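Local coordinates for aminotransferase (Psychrobacter arcticus 273-4, PDB 3IF2), which binds pyridoxal 5'-phosphate and is probably an amino-acid aminotransferase, perhaps one that exchanges amino groups between valine and pyruvate, at residues Ala47-Glu50 against Leu51-Glu54; Thr309-Gly312 against Ala313-Ala316. All coordinates share one frame; numbering follows the deposited sequence.

Contact 1 (Ala47-Glu50 against Leu51-Glu54)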
loop_
_atom_site.group_PDB
_atom_site.type_symbol
_atom_site.label_atom_id
_atom_site.label_comp_id
_atom_site.label_asym_id
_atom_site.label_seq_id
_atom_site.Cartn_x
_atom_site.Cartn_y
_atom_site.Cartn_z
ATOM N N ALA A 47 -26.783 -0.454 11.196
ATOM C CA ALA A 47 -26.732 -1.863 11.604
ATOM C C ALA A 47 -25.345 -2.462 11.376
ATOM O O ALA A 47 -24.915 -3.279 12.172
ATOM C CB ALA A 47 -27.795 -2.693 10.917
ATOM N N VAL A 48 -24.654 -2.014 10.317
ATOM C CA VAL A 48 -23.312 -2.469 9.975
ATOM C C VAL A 48 -22.276 -1.961 10.982
ATOM O O VAL A 48 -21.418 -2.711 11.431
ATOM C CB VAL A 48 -22.883 -2.022 8.526
ATOM C CG1 VAL A 48 -21.453 -2.453 8.231
ATOM C CG2 VAL A 48 -23.836 -2.585 7.462
ATOM N N ASN A 49 -22.353 -0.676 11.296
ATOM C CA ASN A 49 -21.446 -0.060 12.245
ATOM C C ASN A 49 -21.606 -0.562 13.680
ATOM O O ASN A 49 -20.608 -0.628 14.428
ATOM C CB ASN A 49 -21.538 1.456 12.134
ATOM C CG ASN A 49 -20.993 1.963 10.792
ATOM O OD1 ASN A 49 -20.128 1.333 10.189
ATOM N ND2 ASN A 49 -21.518 3.095 10.323
ATOM N N GLU A 50 -22.835 -0.912 14.065
ATOM C CA GLU A 50 -23.078 -1.552 15.358
ATOM C C GLU A 50 -22.335 -2.884 15.455
ATOM O O GLU A 50 -21.718 -3.157 16.499
ATOM C CB GLU A 50 -24.580 -1.754 15.603
ATOM C CG GLU A 50 -25.263 -0.481 16.063
ATOM C CD GLU A 50 -26.741 -0.386 15.720
ATOM O OE1 GLU A 50 -27.375 -1.385 15.291
ATOM O OE2 GLU A 50 -27.265 0.742 15.876
ATOM N N LEU A 51 -22.409 -3.708 14.397
ATOM C CA LEU A 51 -21.690 -4.994 14.384
ATOM C C LEU A 51 -20.162 -4.792 14.404
ATOM O O LEU A 51 -19.444 -5.502 15.118
ATOM C CB LEU A 51 -22.093 -5.859 13.194
ATOM C CG LEU A 51 -21.367 -7.208 12.976
ATOM C CD1 LEU A 51 -21.299 -8.088 14.243
ATOM C CD2 LEU A 51 -22.037 -7.942 11.825
ATOM N N PHE A 52 -19.692 -3.835 13.603
ATOM C CA PHE A 52 -18.295 -3.471 13.586
ATOM C C PHE A 52 -17.806 -2.978 14.946
ATOM O O PHE A 52 -16.738 -3.411 15.385
ATOM C CB PHE A 52 -17.968 -2.426 12.491
ATOM C CG PHE A 52 -18.063 -2.944 11.048
ATOM C CD1 PHE A 52 -17.889 -4.310 10.703
ATOM C CD2 PHE A 52 -18.201 -2.026 10.014
ATOM C CE1 PHE A 52 -17.960 -4.735 9.377
ATOM C CE2 PHE A 52 -18.252 -2.458 8.678
ATOM C CZ PHE A 52 -18.129 -3.820 8.367
ATOM N N LEU A 53 -18.575 -2.111 15.606
ATOM C CA LEU A 53 -18.182 -1.578 16.926
ATOM C C LEU A 53 -18.085 -2.679 17.966
ATOM O O LEU A 53 -17.144 -2.703 18.751
ATOM C CB LEU A 53 -19.146 -0.474 17.419
ATOM C CG LEU A 53 -18.727 0.336 18.647
ATOM C CD1 LEU A 53 -17.241 0.788 18.576
ATOM C CD2 LEU A 53 -19.667 1.501 18.846
ATOM N N GLU A 54 -19.046 -3.599 17.940
ATOM C CA GLU A 54 -19.048 -4.785 18.816
ATOM C C GLU A 54 -17.794 -5.631 18.601
ATOM O O GLU A 54 -17.139 -6.027 19.563
ATOM C CB GLU A 54 -20.315 -5.622 18.579
ATOM C CG GLU A 54 -20.351 -7.040 19.167
ATOM C CD GLU A 54 -21.603 -7.762 18.724
ATOM O OE1 GLU A 54 -22.705 -7.306 19.103
ATOM O OE2 GLU A 54 -21.488 -8.764 17.983
#
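The F52 ring carries the carbonyl oxygen V48 O over one of its faces, 3.4 Å from F52 CG. The side-chain amide of N49 comes in obliquely, its plane turned 43° from that of the ring, and N49 OD1 lies 3.9 Å from F52 CD2. All of this happens within two successive turns of the α-helix 46-60, between residues three and four positions apart. V48 and F52 are an i to i+4 pair whose side chains run side by side in the same direction. V48 holds CG1 anti to its backbone N (chi1 177°), and that methyl comes against the CD2-CE2-CZ side of the ring, nearest to F52 CE2 at 3.2 Å.

Behind the side chains the backbone keeps regular i to i+4 bonding. F52 N gives its hydrogen to V48 O and E54 N to E50 O, whereas the bond from L51 N to A47 O is weak.

The buried side of the helix rests on the rest of the chain, with V48 on L328 and I333 of helix 324-351 and F52 on L319 of helix 311-321. N49 and F52 also pack on I73 of the second subunit, so these turns lie at the dimer interface. On the more exposed side E54 OE2 makes a salt bridge to R324. L53 N donates to N49 O at 2.8 Å, lying 30° off the carbonyl plane, and L53 CB sits 3.3 Å from the same oxygen.

Contact 2 (Thr309-Gly312 against Ala313-Ala316); sequences TRFG and AAIA
Helix 311-321 begins here, with R310 as its N-cap residue and its first turn buried at the dimer interface of this PLP-dependent enzyme. A314 N donates to R310 O at 2.9 Å, in the carbonyl plane, and I315 N and A316 N follow on F311 O and G312 O. A water joins the incoming chain to this first turn: it accepts from A313 N at 3.2 Å and gives a weak hydrogen bond to T309 O.

Among the side chains, F311 does most of the touching. A314 CB stands over the centre of one ring face, 4.3 Å above the plane. I315 CD1 arrives obliquely, 3.3 Å from F311 CE2; the bend at CG1 (chi2 54°) brings this methyl to the ring. F311 also meets F311 of the second subunit, the two rings about 10° from parallel.

The guanidinium of R310 leaves the turn for D85, in a salt bridge, and for N78 O. Thus the turn divides its chemistry: mainly apolar groups meet the ring near the subunit boundary, while the water stands between A313 N and T309 O, the i-4 carbonyl just before the helix, and so replaces a direct backbone bond.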
loop_
_atom_site.group_PDB
_atom_site.type_symbol
_atom_site.label_atom_id
_atom_site.label_comp_id
_atom_site.label_asym_id
_atom_site.label_seq_id
_atom_site.Cartn_x
_atom_site.Cartn_y
_atom_site.Cartn_z
ATOM N N THR A 309 -1.517 -4.310 5.097
ATOM C CA THR A 309 -2.217 -3.863 6.300
ATOM C C THR A 309 -2.985 -5.014 6.923
ATOM O O THR A 309 -3.328 -5.970 6.224
ATOM C CB THR A 309 -3.127 -2.676 5.959
ATOM O OG1 THR A 309 -3.398 -1.971 7.152
ATOM C CG2 THR A 309 -4.392 -3.106 5.289
ATOM N N ARG A 310 -3.208 -4.975 8.232
ATOM C CA ARG A 310 -3.943 -6.086 8.859
ATOM C C ARG A 310 -5.130 -5.773 9.746
ATOM O O ARG A 310 -5.825 -6.709 10.145
ATOM C CB ARG A 310 -2.971 -7.062 9.521
ATOM C CG ARG A 310 -2.173 -6.540 10.655
ATOM C CD ARG A 310 -1.028 -7.495 11.018
ATOM N NE ARG A 310 -1.495 -8.829 11.401
ATOM C CZ ARG A 310 -0.785 -9.772 12.030
ATOM N NH1 ARG A 310 0.457 -9.561 12.457
ATOM N NH2 ARG A 310 -1.364 -10.950 12.277
ATOM N N PHE A 311 -5.454 -4.508 9.966
ATOM C CA PHE A 311 -6.532 -4.247 10.872
ATOM C C PHE A 311 -7.910 -4.553 10.306
ATOM O O PHE A 311 -8.831 -4.909 11.072
ATOM C CB PHE A 311 -6.445 -2.884 11.583
ATOM C CG PHE A 311 -6.916 -2.994 12.986
ATOM C CD1 PHE A 311 -6.037 -3.479 13.980
ATOM C CD2 PHE A 311 -8.255 -2.816 13.300
ATOM C CE1 PHE A 311 -6.481 -3.701 15.294
ATOM C CE2 PHE A 311 -8.723 -3.024 14.617
ATOM C CZ PHE A 311 -7.838 -3.478 15.612
ATOM N N GLY A 312 -8.048 -4.427 8.985
ATOM C CA GLY A 312 -9.261 -4.827 8.301
ATOM C C GLY A 312 -9.456 -6.330 8.483
ATOM O O GLY A 312 -10.559 -6.784 8.834
ATOM N N ALA A 313 -8.374 -7.079 8.267
ATOM C CA ALA A 313 -8.317 -8.526 8.510
ATOM C C ALA A 313 -8.738 -8.872 9.943
ATOM O O ALA A 313 -9.499 -9.795 10.155
ATOM C CB ALA A 313 -6.887 -9.060 8.243
ATOM N N ALA A 314 -8.238 -8.110 10.911
ATOM C CA ALA A 314 -8.526 -8.349 12.325
ATOM C C ALA A 314 -10.026 -8.252 12.613
ATOM O O ALA A 314 -10.569 -9.128 13.279
ATOM C CB ALA A 314 -7.720 -7.419 13.212
ATOM N N ILE A 315 -10.692 -7.225 12.084
ATOM C CA ILE A 315 -12.145 -7.081 12.263
ATOM C C ILE A 315 -12.901 -8.202 11.554
ATOM O O ILE A 315 -13.785 -8.820 12.157
ATOM C CB ILE A 315 -12.735 -5.697 11.763
ATOM C CG1 ILE A 315 -12.740 -4.632 12.846
ATOM C CG2 ILE A 315 -14.233 -5.813 11.428
ATOM C CD1 ILE A 315 -11.483 -4.410 13.448
ATOM N N ALA A 316 -12.545 -8.446 10.296
ATOM C CA ALA A 316 -13.295 -9.355 9.426
ATOM C C ALA A 316 -13.138 -10.832 9.720
ATOM O O ALA A 316 -14.066 -11.602 9.427
ATOM C CB ALA A 316 -12.969 -9.070 7.964
HETATM O O HOH W 1 -6.196 -5.452 6.648
#

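Contact 1 comes first along the chain, on helix 46-60, and contact 2 some 260 residues later, at the start of helix 311-321; their centres are about 15 Å apart, on the same side of the chain's centre. The two helices pack directly on each other: F52 CD1 of contact 1 lies 4.0 Å from I315 CG2 of contact 2. Both contacts also reach the second subunit, so an early helix and one from the later part of the chain are brought together at the dimer interface. The side chain of R310 is about 6 Å from that of Y79, which binds a PLP not held by this chain, and the F52 side chain is about 10 Å from that of K276, a PLP-binding residue.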